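Putative metal-dependent hydrolase (Bacillus subtilis, PDB 6KNS) binds two zinc ions and calcium in a metallo-beta-lactamase fold and probably acts as a hydrolase, perhaps on RNA as in related 3'-tRNA processing endoribonucleases. Local coordinates at residues A[44-49]-A[75-80]; A[68-73]-A[215-220]; A[97-102]-A[143-148]; A[118-123]-A[133-138]; A[162-167]-A[198-203]. All blocks are in the same frame, centred on the assembly; numbering follows the deposited sequence.

Interaction 1. Residues A[44-49]-A[75-80]; sequences AVLSKL and GPLQFA
Leu46 reaches across from the short helix 45-49 and meets the backbone and CB atoms of Pro76 and Leu77 nearly end-on, while the side chains of Leu46 and Leu77 cross at about a right angle. The evidence for an end-on approach is that one methyl does most of the touching: Leu46 CD1 lies 3.4 Å from Leu77 N and 3.6 Å from Pro76 C, so it rests on the peptide joining the two residues. The same methyl is 3.8 Å from Pro76 CB and 3.9 Å from Leu77 CB, which hold it from two directions. The second branch plays a smaller part, Leu46 CD2 approaching Leu77 CD1 at 4.0 Å. A chi1 of 178° sets Leu77 CG beside its own carbonyl carbon, where its CD1 can meet Leu46 CD2 while its CB meets Leu46 CD1. No hydrogen bond links the two segments; the contact is apolar and buried, and the closest CA atoms, those of Leu46 and Leu77, are 7.2 Å apart.

The start of helix 45-49 is anchored separately, because Leu46 N is hydrogen-bonded to Asp73 OD2, just before the helix that bears Pro76 and Leu77. Both helices also border the second subunit: Ser47 OG bonds to Glu23 O of that chain, and Pro76 packs on its Ala72. This is helix-to-helix packing in the helical layer beside the N-terminal sheet of the alpha-beta/beta-alpha sandwich that defines metallo-beta-lactamase fold proteins, at an edge shared with the dimer interface.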
# COMPACT_ATOMS: atom_id res chain seq x y z
N ALA A 44 3.23 0.06 0.86
CA ALA A 44 3.75 0.39 2.18
C ALA A 44 4.68 1.61 2.20
O ALA A 44 5.31 1.90 3.23
CB ALA A 44 4.45 -0.84 2.86
N VAL A 45 4.71 2.38 1.11
CA VAL A 45 5.57 3.53 1.05
C VAL A 45 5.04 4.66 1.92
O VAL A 45 5.82 5.29 2.64
CB VAL A 45 5.83 3.97 -0.39
CG1 VAL A 45 6.39 5.42 -0.44
CG2 VAL A 45 6.77 2.93 -1.01
N LEU A 46 3.73 4.89 1.92
CA LEU A 46 3.21 5.94 2.80
C LEU A 46 3.46 5.66 4.25
O LEU A 46 3.90 6.56 5.01
CB LEU A 46 1.71 6.13 2.63
CG LEU A 46 1.16 7.07 1.59
CD1 LEU A 46 -0.38 7.39 1.91
CD2 LEU A 46 2.02 8.34 1.52
N SER A 47 3.20 4.41 4.67
CA SER A 47 3.46 4.02 6.04
C SER A 47 4.90 4.34 6.48
O SER A 47 5.14 4.89 7.57
CB SER A 47 3.20 2.54 6.21
OG SER A 47 3.38 2.11 7.55
N LYS A 48 5.85 4.00 5.64
CA LYS A 48 7.26 4.22 5.95
C LYS A 48 7.63 5.70 5.80
O LYS A 48 8.36 6.23 6.63
CB LYS A 48 8.15 3.32 5.10
CG LYS A 48 7.93 1.85 5.48
CD LYS A 48 9.15 1.00 5.27
CE LYS A 48 8.87 -0.48 5.57
NZ LYS A 48 8.91 -0.82 7.00
N LEU A 49 7.12 6.34 4.75
CA LEU A 49 7.36 7.76 4.52
C LEU A 49 7.02 8.66 5.72
O LEU A 49 7.82 9.55 6.08
CB LEU A 49 6.61 8.25 3.30
CG LEU A 49 6.79 9.77 2.98
CD1 LEU A 49 8.25 10.10 2.67
CD2 LEU A 49 5.89 10.19 1.85
N GLY A 75 -3.78 6.34 -3.86
CA GLY A 75 -5.12 6.49 -3.30
C GLY A 75 -5.09 6.87 -1.84
O GLY A 75 -5.66 7.89 -1.44
N PRO A 76 -4.42 6.06 -1.02
CA PRO A 76 -4.28 6.42 0.38
C PRO A 76 -3.65 7.80 0.57
O PRO A 76 -4.02 8.52 1.49
CB PRO A 76 -3.41 5.31 0.95
CG PRO A 76 -3.67 4.12 0.05
CD PRO A 76 -3.85 4.73 -1.32
N LEU A 77 -2.76 8.22 -0.32
CA LEU A 77 -2.18 9.57 -0.21
C LEU A 77 -3.23 10.65 -0.44
O LEU A 77 -3.24 11.68 0.23
CB LEU A 77 -0.99 9.76 -1.13
CG LEU A 77 -0.36 11.14 -1.13
CD1 LEU A 77 0.10 11.57 0.28
CD2 LEU A 77 0.78 11.13 -2.13
N GLN A 78 -4.14 10.38 -1.38
CA GLN A 78 -5.24 11.27 -1.64
C GLN A 78 -6.17 11.36 -0.45
O GLN A 78 -6.59 12.46 -0.08
CB GLN A 78 -5.98 10.87 -2.94
CG GLN A 78 -5.08 11.03 -4.19
CD GLN A 78 -5.65 10.34 -5.41
OE1 GLN A 78 -6.38 9.36 -5.28
NE2 GLN A 78 -5.34 10.86 -6.60
N PHE A 79 -6.46 10.23 0.18
CA PHE A 79 -7.23 10.33 1.40
C PHE A 79 -6.47 11.07 2.53
O PHE A 79 -7.09 11.80 3.28
CB PHE A 79 -7.69 8.96 1.86
CG PHE A 79 -8.82 8.36 1.03
CD1 PHE A 79 -9.50 9.10 0.04
CD2 PHE A 79 -9.27 7.07 1.31
CE1 PHE A 79 -10.55 8.53 -0.69
CE2 PHE A 79 -10.33 6.50 0.59
CZ PHE A 79 -10.98 7.24 -0.40
N ALA A 80 -5.14 10.88 2.64
CA ALA A 80 -4.36 11.58 3.67
C ALA A 80 -4.49 13.09 3.48
O ALA A 80 -4.65 13.82 4.45
CB ALA A 80 -2.87 11.14 3.65

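Interaction 2. Residues A[68-73]-A[215-220]; sequences HDHIAD and LTHLPH. With ZN (zinc ion), chain G.
Asp69 and His217 are turned onto one zinc ion by quite different torsions: Asp69 CG sits between its backbone N and carbonyl carbon (chi1 62°), whereas His217 CG lies opposite its backbone N (chi1 -151°). Asp69 OD2 binds the metal at 2.5 Å, His70 NE2 at 2.2 Å and His217 NE2 at 2.1 Å; Asp161, which also binds the other zinc, completes the set. Asp69 and His70 close the HxHxDH signature of the metallo-beta-lactamase superfamily, whose two leading histidines, His65 and His67, serve the neighbouring zinc, while His217 comes from the loop after strand 212-216. The two imidazoles meet rim to rim with planes 22° apart, and His70 NE2 lies in the plane of the His217 ring at its edge. The short separations of His217 NE2 from Asp69 OD2, 3.1 Å, and from His70 NE2, 3.3 Å, are not hydrogen bonds; they follow from sharing the metal. The Asp69 carboxylate stands steeply against the His217 ring. Second-shell bonds fix the first: His70 ND1 is hydrogen-bonded to Asp40 OD2, which, with zinc at NE2, holds that ring at both nitrogens, and Asp69 OD2 also takes a bond from Gly17 N.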
# COMPACT_ATOMS: atom_id res chain seq x y z
N HIS A 68 1.66 -1.31 -10.38
CA HIS A 68 1.17 -1.31 -8.98
C HIS A 68 2.23 -1.05 -7.94
O HIS A 68 2.04 -0.29 -6.99
CB HIS A 68 0.54 -2.66 -8.63
CG HIS A 68 -0.64 -3.00 -9.46
ND1 HIS A 68 -1.75 -2.18 -9.56
CD2 HIS A 68 -0.88 -4.09 -10.24
CE1 HIS A 68 -2.64 -2.77 -10.35
NE2 HIS A 68 -2.13 -3.92 -10.78
N ASP A 69 3.38 -1.68 -8.12
CA ASP A 69 4.48 -1.49 -7.16
C ASP A 69 5.13 -0.10 -7.15
O ASP A 69 5.98 0.17 -6.29
CB ASP A 69 5.51 -2.61 -7.29
CG ASP A 69 6.17 -2.64 -8.66
OD1 ASP A 69 5.44 -2.54 -9.65
OD2 ASP A 69 7.40 -2.77 -8.73
N HIS A 70 4.68 0.80 -8.03
CA HIS A 70 5.11 2.20 -8.01
C HIS A 70 4.01 3.22 -7.69
O HIS A 70 4.31 4.40 -7.53
CB HIS A 70 5.76 2.53 -9.37
CG HIS A 70 6.97 1.70 -9.63
ND1 HIS A 70 8.25 2.21 -9.57
CD2 HIS A 70 7.10 0.37 -9.85
CE1 HIS A 70 9.11 1.22 -9.77
NE2 HIS A 70 8.43 0.10 -9.97
N ILE A 71 2.75 2.79 -7.64
CA ILE A 71 1.61 3.71 -7.40
C ILE A 71 0.57 3.22 -6.40
O ILE A 71 -0.40 3.96 -6.11
CB ILE A 71 0.85 4.01 -8.69
CG1 ILE A 71 0.06 2.77 -9.16
CG2 ILE A 71 1.82 4.48 -9.80
CD1 ILE A 71 -0.81 3.06 -10.36
N ALA A 72 0.78 2.04 -5.79
CA ALA A 72 -0.24 1.48 -4.92
C ALA A 72 -0.69 2.42 -3.83
O ALA A 72 -1.85 2.37 -3.46
CB ALA A 72 0.20 0.08 -4.30
N ASP A 73 0.21 3.25 -3.28
CA ASP A 73 -0.16 4.16 -2.21
C ASP A 73 -0.68 5.56 -2.63
O ASP A 73 -0.93 6.41 -1.76
CB ASP A 73 0.93 4.27 -1.13
CG ASP A 73 0.75 3.28 0.04
OD1 ASP A 73 -0.34 2.63 0.19
OD2 ASP A 73 1.73 3.18 0.84
N LEU A 215 21.82 -0.24 -5.81
CA LEU A 215 21.03 -1.25 -6.44
C LEU A 215 19.70 -1.38 -5.72
O LEU A 215 19.65 -1.50 -4.51
CB LEU A 215 21.80 -2.59 -6.40
CG LEU A 215 23.20 -2.56 -7.04
CD1 LEU A 215 23.91 -3.93 -6.86
CD2 LEU A 215 23.14 -2.19 -8.54
N THR A 216 18.61 -1.39 -6.47
CA THR A 216 17.28 -1.40 -5.89
C THR A 216 16.30 -2.26 -6.74
O THR A 216 16.70 -3.00 -7.66
CB THR A 216 16.82 0.06 -5.68
OG1 THR A 216 15.60 0.08 -4.93
CG2 THR A 216 16.62 0.80 -7.03
N HIS A 217 15.02 -2.19 -6.41
CA HIS A 217 13.98 -2.98 -7.07
C HIS A 217 14.33 -4.46 -6.96
O HIS A 217 14.33 -5.19 -7.94
CB HIS A 217 13.83 -2.57 -8.52
CG HIS A 217 12.46 -2.76 -9.06
ND1 HIS A 217 12.03 -3.96 -9.60
CD2 HIS A 217 11.39 -1.91 -9.11
CE1 HIS A 217 10.78 -3.82 -10.00
NE2 HIS A 217 10.36 -2.59 -9.71
N LEU A 218 14.58 -4.86 -5.72
CA LEU A 218 15.28 -6.09 -5.40
C LEU A 218 14.40 -7.33 -5.55
O LEU A 218 13.18 -7.24 -5.41
CB LEU A 218 15.79 -6.02 -3.96
CG LEU A 218 16.73 -4.87 -3.65
CD1 LEU A 218 17.03 -4.82 -2.09
CD2 LEU A 218 17.99 -4.99 -4.52
N PRO A 219 15.02 -8.49 -5.83
CA PRO A 219 14.27 -9.74 -5.98
C PRO A 219 13.93 -10.39 -4.64
O PRO A 219 14.46 -9.99 -3.62
CB PRO A 219 15.25 -10.63 -6.75
CG PRO A 219 16.61 -10.13 -6.36
CD PRO A 219 16.44 -8.63 -6.16
N HIS A 220 13.05 -11.37 -4.65
CA HIS A 220 12.61 -12.07 -3.45
C HIS A 220 13.24 -13.46 -3.35
O HIS A 220 12.64 -14.38 -2.80
CB HIS A 220 11.06 -12.17 -3.48
CG HIS A 220 10.39 -10.82 -3.50
ND1 HIS A 220 9.94 -10.21 -2.35
CD2 HIS A 220 10.17 -9.95 -4.50
CE1 HIS A 220 9.45 -9.02 -2.65
NE2 HIS A 220 9.56 -8.84 -3.96
ZN ZN G . 8.66 -1.92 -10.75

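Interaction 3. Residues A[97-102]-A[143-148]; sequences YGHDAD and TCYAMR
His99 and Thr143 form a CH-pi contact, backed by a weak hydrogen bond, between the two sheets of the metallo-beta-lactamase sandwich: His99 follows strand 94-98 of the N-terminal sheet, and Thr143 leads into strand 145-150 of the other. The methyl Thr143 CG2 sits over one face of the imidazole, 3.7 Å from its centroid and 16° off the ring normal, displaced toward the rim. The chi1 of 73° places His99 CG between its own backbone N and carbonyl carbon, and this brings the ring face against the threonine. Both ring nitrogens also take part in weak hydrogen bonds. Ala101 N, lying in the ring plane, gives one of 3.1 Å to His99 ND1, while His99 NE2 gives a long, bent one to Thr143 O at 3.4 Å.

Tyr145 approaches on the same side of the imidazole as Thr143, but nearer CB and CG. Its CE2 touches His99 CB at 3.8 Å, and the two rings, inclined at 58°, are neither stacked nor edge-to-face. Ala101, which is exposed, adds an apolar touch from its CB to Thr143 CG2 at 3.9 Å. Outside the two segments, Tyr66, which lies between the zinc ligands His65 and His67, hydrogen-bonds through its OH to His99 O and meets the imidazole with its own ring; the His99 side chain lies about 5 Å from that of His65. A water lying in the imidazole plane bridges the same two polar atoms as the weak bond: it donates to Thr143 O at 2.7 Å and stands 3.1 Å from His99 NE2.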
# COMPACT_ATOMS: atom_id res chain seq x y z
N TYR A 97 3.00 14.57 -10.40
CA TYR A 97 3.52 14.53 -11.77
C TYR A 97 3.56 13.08 -12.29
O TYR A 97 4.04 12.18 -11.60
CB TYR A 97 4.95 15.11 -11.82
CG TYR A 97 4.99 16.58 -11.51
CD1 TYR A 97 4.75 17.50 -12.51
CD2 TYR A 97 5.18 17.05 -10.22
CE1 TYR A 97 4.73 18.87 -12.25
CE2 TYR A 97 5.16 18.45 -9.93
CZ TYR A 97 4.92 19.33 -10.97
OH TYR A 97 4.88 20.66 -10.80
N GLY A 98 3.11 12.88 -13.52
CA GLY A 98 3.15 11.56 -14.15
C GLY A 98 3.08 11.70 -15.65
O GLY A 98 2.78 12.76 -16.14
N HIS A 99 3.35 10.63 -16.40
CA HIS A 99 3.28 10.77 -17.86
C HIS A 99 1.84 10.58 -18.25
O HIS A 99 1.07 10.03 -17.49
CB HIS A 99 4.21 9.76 -18.56
CG HIS A 99 3.73 8.35 -18.52
ND1 HIS A 99 2.77 7.88 -19.39
CD2 HIS A 99 4.12 7.28 -17.77
CE1 HIS A 99 2.56 6.59 -19.14
NE2 HIS A 99 3.37 6.21 -18.18
N ASP A 100 1.46 11.09 -19.42
CA ASP A 100 0.09 10.93 -19.87
C ASP A 100 -0.07 10.09 -21.17
O ASP A 100 -1.11 10.15 -21.82
CB ASP A 100 -0.58 12.29 -19.96
CG ASP A 100 -0.09 13.12 -21.13
OD1 ASP A 100 0.85 12.68 -21.83
OD2 ASP A 100 -0.68 14.19 -21.34
N ALA A 101 0.92 9.25 -21.50
CA ALA A 101 0.74 8.21 -22.55
C ALA A 101 -0.36 7.22 -22.08
O ALA A 101 -1.07 6.65 -22.90
CB ALA A 101 2.07 7.45 -22.81
N ASP A 102 -0.51 7.03 -20.78
CA ASP A 102 -1.62 6.22 -20.26
C ASP A 102 -2.65 7.15 -19.58
O ASP A 102 -2.51 7.48 -18.42
CB ASP A 102 -1.09 5.15 -19.31
CG ASP A 102 -2.17 4.18 -18.86
OD1 ASP A 102 -3.38 4.52 -18.92
OD2 ASP A 102 -1.80 3.04 -18.44
N THR A 143 4.79 1.99 -20.51
CA THR A 143 5.51 3.24 -20.64
C THR A 143 6.14 3.61 -19.31
O THR A 143 5.48 3.59 -18.25
CB THR A 143 4.54 4.36 -21.07
OG1 THR A 143 3.92 3.95 -22.28
CG2 THR A 143 5.25 5.67 -21.32
N CYS A 144 7.42 3.91 -19.34
CA CYS A 144 8.10 4.21 -18.09
C CYS A 144 9.21 5.19 -18.37
O CYS A 144 9.80 5.13 -19.46
CB CYS A 144 8.60 2.90 -17.43
SG CYS A 144 9.51 3.18 -15.93
N TYR A 145 9.47 6.13 -17.44
CA TYR A 145 10.56 7.11 -17.63
C TYR A 145 11.55 7.10 -16.49
O TYR A 145 11.17 7.22 -15.33
CB TYR A 145 10.04 8.54 -17.84
CG TYR A 145 9.28 8.68 -19.11
CD1 TYR A 145 9.91 9.07 -20.28
CD2 TYR A 145 7.95 8.33 -19.15
CE1 TYR A 145 9.19 9.15 -21.49
CE2 TYR A 145 7.23 8.40 -20.33
CZ TYR A 145 7.85 8.82 -21.49
OH TYR A 145 7.09 8.87 -22.64
N ALA A 146 12.84 7.00 -16.85
CA ALA A 146 13.94 7.22 -15.93
C ALA A 146 14.05 8.70 -15.68
O ALA A 146 13.54 9.49 -16.48
CB ALA A 146 15.23 6.67 -16.47
N MET A 147 14.68 9.09 -14.57
CA MET A 147 14.77 10.50 -14.20
C MET A 147 16.17 10.91 -13.79
O MET A 147 16.88 10.16 -13.13
CB MET A 147 13.84 10.81 -13.05
CG MET A 147 12.39 10.48 -13.32
SD MET A 147 11.42 10.59 -11.81
CE MET A 147 10.01 9.64 -12.39
N ARG A 148 16.58 12.10 -14.22
CA ARG A 148 17.83 12.71 -13.80
C ARG A 148 17.45 13.93 -12.99
O ARG A 148 16.79 14.85 -13.51
CB ARG A 148 18.66 13.12 -15.01
CG ARG A 148 19.88 13.94 -14.61
CD ARG A 148 20.62 14.59 -15.76
NE ARG A 148 21.76 13.79 -16.13
CZ ARG A 148 23.04 14.06 -15.89
NH1 ARG A 148 23.44 15.18 -15.32
NH2 ARG A 148 23.93 13.16 -16.25
O HOH W 1 3.04 3.31 -17.09

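Interaction 4. Residues A[118-123]-A[133-138]; sequences IAFQPD and ITFLKT
Phe120 and Phe135 lie face on face in an offset stack, with ring centroids 4.1 Å apart and planes only 3° from parallel. The displacement is such that each ring places an atom over the middle of the other: Phe135 CE1 is 3.5 Å above the plane of the Phe120 ring, and Phe120 CD1 is 3.6 Å above that of Phe135. The shortest separation, Phe120 CE1 to Phe135 CD1, is likewise 3.6 Å, an ordinary van der Waals distance. Phe120 gets there with its CG wedged between backbone N and carbonyl carbon (chi1 59°), which lays the ring across toward strand 131-137.

The backbone after Phe120 then follows the rim of Phe135. Pro122 O lies near the plane of the Phe135 ring, at its edge, and is 3.7 Å from Phe135 CB. The segments exchange no direct hydrogen bond, but a water joins them, donating to Pro122 O at 2.9 Å and accepting from Phe135 N at 3.1 Å. The stack bridges the two sheets of the metallo-beta-lactamase sandwich, since strand 115-119, which leads to Phe120, is the edge strand of one sheet and strand 131-137 belongs to the other.

Further out, Ile62 of strand 60-62 packs against both phenylalanines. Phe120 is held by backbone hydrogen bonding to Gly98 on the neighbouring strand. On the other side of the contact, Ile133 is paired through its backbone with Leu126, and Thr134 with Arg148.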
# COMPACT_ATOMS: atom_id res chain seq x y z
N ILE A 118 -0.34 16.43 -12.86
CA ILE A 118 0.28 17.30 -13.86
C ILE A 118 1.13 16.41 -14.72
O ILE A 118 1.97 15.67 -14.20
CB ILE A 118 1.14 18.41 -13.21
CG1 ILE A 118 0.31 19.21 -12.19
CG2 ILE A 118 1.78 19.34 -14.31
CD1 ILE A 118 1.12 20.43 -11.50
N ALA A 119 0.88 16.44 -16.04
CA ALA A 119 1.59 15.59 -16.99
C ALA A 119 2.99 16.15 -17.17
O ALA A 119 3.14 17.30 -17.56
CB ALA A 119 0.87 15.59 -18.36
N PHE A 120 4.02 15.35 -16.93
CA PHE A 120 5.35 15.81 -17.34
C PHE A 120 5.52 15.54 -18.79
O PHE A 120 4.86 14.66 -19.33
CB PHE A 120 6.51 15.28 -16.49
CG PHE A 120 6.68 13.77 -16.44
CD1 PHE A 120 7.30 13.08 -17.46
CD2 PHE A 120 6.36 13.07 -15.30
CE1 PHE A 120 7.54 11.69 -17.38
CE2 PHE A 120 6.57 11.70 -15.20
CZ PHE A 120 7.18 11.01 -16.26
N GLN A 121 6.36 16.33 -19.43
CA GLN A 121 6.64 16.16 -20.83
C GLN A 121 8.07 15.60 -20.92
O GLN A 121 9.01 16.23 -20.45
CB GLN A 121 6.51 17.50 -21.58
CG GLN A 121 5.08 18.12 -21.56
CD GLN A 121 3.95 17.07 -21.84
OE1 GLN A 121 4.13 16.12 -22.62
NE2 GLN A 121 2.80 17.25 -21.17
N PRO A 122 8.22 14.42 -21.52
CA PRO A 122 9.48 13.70 -21.49
C PRO A 122 10.64 14.40 -22.21
O PRO A 122 11.78 14.11 -21.90
CB PRO A 122 9.17 12.37 -22.19
CG PRO A 122 7.87 12.48 -22.75
CD PRO A 122 7.14 13.62 -22.10
N ASP A 123 10.33 15.31 -23.13
CA ASP A 123 11.36 16.05 -23.90
C ASP A 123 11.71 17.45 -23.33
O ASP A 123 12.43 18.21 -23.96
CB ASP A 123 10.91 16.19 -25.38
CG ASP A 123 9.49 16.79 -25.53
OD1 ASP A 123 8.59 16.53 -24.66
OD2 ASP A 123 9.24 17.50 -26.56
N ILE A 133 14.35 18.24 -13.25
CA ILE A 133 14.25 16.83 -13.62
C ILE A 133 14.19 16.72 -15.14
O ILE A 133 13.45 17.46 -15.79
CB ILE A 133 12.98 16.16 -12.98
CG1 ILE A 133 12.91 16.47 -11.49
CG2 ILE A 133 12.97 14.64 -13.20
CD1 ILE A 133 11.72 15.86 -10.82
N THR A 134 14.97 15.79 -15.69
CA THR A 134 14.90 15.42 -17.10
C THR A 134 14.69 13.90 -17.16
O THR A 134 14.93 13.19 -16.17
CB THR A 134 16.19 15.81 -17.90
OG1 THR A 134 17.34 15.40 -17.18
CG2 THR A 134 16.27 17.36 -18.22
N PHE A 135 14.24 13.41 -18.31
CA PHE A 135 13.63 12.06 -18.43
C PHE A 135 14.23 11.25 -19.57
O PHE A 135 14.65 11.82 -20.56
CB PHE A 135 12.14 12.21 -18.70
CG PHE A 135 11.42 12.97 -17.64
CD1 PHE A 135 10.99 12.34 -16.48
CD2 PHE A 135 11.25 14.33 -17.74
CE1 PHE A 135 10.35 13.05 -15.46
CE2 PHE A 135 10.60 15.03 -16.74
CZ PHE A 135 10.17 14.39 -15.58
N LEU A 136 14.26 9.93 -19.42
CA LEU A 136 14.59 9.01 -20.51
C LEU A 136 13.56 7.88 -20.53
O LEU A 136 13.32 7.24 -19.49
CB LEU A 136 15.99 8.45 -20.33
CG LEU A 136 16.50 7.38 -21.32
CD1 LEU A 136 16.66 7.97 -22.74
CD2 LEU A 136 17.82 6.76 -20.82
N LYS A 137 12.94 7.63 -21.69
CA LYS A 137 12.03 6.49 -21.81
C LYS A 137 12.79 5.17 -21.62
O LYS A 137 13.89 5.02 -22.16
CB LYS A 137 11.37 6.50 -23.15
CG LYS A 137 10.10 5.65 -23.21
CD LYS A 137 9.31 6.05 -24.51
CE LYS A 137 8.05 5.20 -24.65
NZ LYS A 137 8.41 3.76 -24.48
N THR A 138 12.23 4.25 -20.84
CA THR A 138 12.90 2.97 -20.57
C THR A 138 12.34 1.87 -21.49
O THR A 138 11.35 2.06 -22.17
CB THR A 138 12.76 2.58 -19.09
OG1 THR A 138 11.39 2.36 -18.75
CG2 THR A 138 13.35 3.70 -18.17
O HOH W 2 13.28 15.81 -20.02

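Interaction 5. Residues A[162-167]-A[198-203]; sequences SSYQDS and SLEAGR
Tyr164 lays its side chain against helix 198-208, with its CB beside Glu200 and its hydroxyl end over Arg203. Both Tyr164 (chi1 172°) and Arg203 (chi1 174°) hold CG anti to the backbone N, and the two side chains cross at about a right angle, the Arg203 chain, extended as far as NE, carrying its guanidinium over the hydroxyl end of the tyrosine. The two flat groups are 9° from parallel, and Tyr164 OH stands 3.2 Å above the guanidinium plane, toward its rim. The 3.4 Å between Tyr164 OH and Arg203 NH1 has too poor an angle for a hydrogen bond. The hydroxyl instead donates to Asp166 OD1 at 2.6 Å, meeting the anti lone pair of that carboxylate oxygen. Asp166 OD1 is 4.1 Å from Arg203 NH2 and well above the guanidinium plane, a proximity of charges without a salt bridge; the salt bridge of Arg203 is made instead by NE, to Glu207 OE2.

Glu200, extended beyond CG, brings OE2 to 3.7 Å from Tyr164 CB. Its OE1 accepts from Asn197 N just before the helix, as in one half of a capping box, and also from a water at 2.8 Å that in turn accepts from Tyr164 N. The loop following the zinc ligand Asp161 is thus packed on the helix of the beta-alpha-beta crossover between the parallel strands 177-181 and 212-216, in the C-terminal half of the metallo-beta-lactamase fold.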
# COMPACT_ATOMS: atom_id res chain seq x y z
N SER A 162 13.69 -0.83 -16.13
CA SER A 162 14.09 -0.99 -17.54
C SER A 162 14.93 -2.23 -17.74
O SER A 162 15.64 -2.66 -16.82
CB SER A 162 14.92 0.22 -17.96
OG SER A 162 15.15 0.25 -19.36
N SER A 163 14.86 -2.82 -18.92
CA SER A 163 15.95 -3.69 -19.38
C SER A 163 17.03 -2.78 -19.97
O SER A 163 16.84 -1.57 -20.15
CB SER A 163 15.47 -4.71 -20.44
OG SER A 163 14.97 -4.06 -21.61
N TYR A 164 18.17 -3.38 -20.28
CA TYR A 164 19.38 -2.60 -20.55
C TYR A 164 19.24 -1.80 -21.86
O TYR A 164 18.66 -2.30 -22.82
CB TYR A 164 20.65 -3.52 -20.60
CG TYR A 164 21.85 -2.72 -21.07
CD1 TYR A 164 22.55 -1.90 -20.19
CD2 TYR A 164 22.19 -2.69 -22.40
CE1 TYR A 164 23.60 -1.12 -20.64
CE2 TYR A 164 23.23 -1.91 -22.86
CZ TYR A 164 23.92 -1.12 -21.97
OH TYR A 164 24.96 -0.35 -22.45
N GLN A 165 19.75 -0.56 -21.89
CA GLN A 165 19.95 0.16 -23.16
C GLN A 165 21.14 1.10 -23.07
O GLN A 165 21.41 1.68 -22.00
CB GLN A 165 18.68 0.93 -23.58
CG GLN A 165 18.13 1.86 -22.49
CD GLN A 165 16.91 2.65 -22.91
OE1 GLN A 165 16.46 2.53 -24.03
NE2 GLN A 165 16.34 3.44 -22.00
N ASP A 166 21.84 1.26 -24.19
CA ASP A 166 23.01 2.12 -24.27
C ASP A 166 22.66 3.56 -23.93
O ASP A 166 23.46 4.28 -23.36
CB ASP A 166 23.63 2.08 -25.68
CG ASP A 166 24.43 0.80 -25.96
OD1 ASP A 166 24.77 0.05 -25.01
OD2 ASP A 166 24.72 0.56 -27.13
N SER A 167 21.47 3.98 -24.27
CA SER A 167 21.07 5.36 -24.02
C SER A 167 21.13 5.75 -22.51
O SER A 167 21.21 6.94 -22.17
CB SER A 167 19.66 5.57 -24.56
OG SER A 167 18.81 4.60 -23.94
N SER A 198 22.69 -7.28 -12.26
CA SER A 198 23.83 -6.67 -11.61
C SER A 198 24.92 -6.21 -12.57
O SER A 198 25.46 -5.12 -12.40
CB SER A 198 24.40 -7.68 -10.57
OG SER A 198 24.53 -8.99 -11.16
N LEU A 199 25.23 -7.01 -13.60
CA LEU A 199 26.27 -6.63 -14.56
C LEU A 199 25.86 -5.40 -15.37
O LEU A 199 26.69 -4.53 -15.68
CB LEU A 199 26.59 -7.80 -15.49
CG LEU A 199 27.00 -9.11 -14.81
CD1 LEU A 199 27.28 -10.23 -15.86
CD2 LEU A 199 28.22 -8.93 -13.90
N GLU A 200 24.57 -5.31 -15.68
CA GLU A 200 24.04 -4.22 -16.49
C GLU A 200 24.01 -2.91 -15.70
O GLU A 200 24.41 -1.85 -16.22
CB GLU A 200 22.67 -4.60 -17.04
CG GLU A 200 22.80 -5.65 -18.18
CD GLU A 200 21.53 -6.45 -18.46
OE1 GLU A 200 20.64 -6.56 -17.58
OE2 GLU A 200 21.43 -7.00 -19.57
N ALA A 201 23.57 -3.00 -14.45
CA ALA A 201 23.63 -1.84 -13.58
C ALA A 201 25.10 -1.39 -13.48
O ALA A 201 25.39 -0.20 -13.55
CB ALA A 201 23.06 -2.18 -12.21
N GLY A 202 26.01 -2.33 -13.30
CA GLY A 202 27.43 -2.00 -13.17
C GLY A 202 27.98 -1.30 -14.40
O GLY A 202 28.79 -0.37 -14.32
N ARG A 203 27.54 -1.78 -15.55
CA ARG A 203 28.01 -1.27 -16.81
C ARG A 203 27.61 0.18 -16.96
O ARG A 203 28.42 1.00 -17.39
CB ARG A 203 27.43 -2.11 -17.95
CG ARG A 203 27.77 -1.54 -19.31
CD ARG A 203 27.43 -2.50 -20.43
NE ARG A 203 28.01 -2.01 -21.70
CZ ARG A 203 27.61 -2.36 -22.92
NH1 ARG A 203 26.61 -3.20 -23.10
NH2 ARG A 203 28.24 -1.85 -23.98
O HOH W 3 18.33 -6.32 -19.23

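In the fold
From the N terminus, interaction 1 closes first, joining 44-49 to 75-80 in the helical layer near the second subunit. Interaction 2 opens at 68-73, before that loop is complete, so the two cross, and they touch through Asp73 and the start of helix 45-49. The long loop of interaction 2, ending at 215-220, contains the other three. Interaction 3 spans 97-102 to 143-148 and encloses interaction 4; both bridge the two sheets, and strands 131-137 and 145-150 pair directly. Interaction 5 follows in series, its loop meeting interaction 4 through Gln165 NE2 and Lys137 O, and its helix meeting interaction 2 through Ala201 and Leu215.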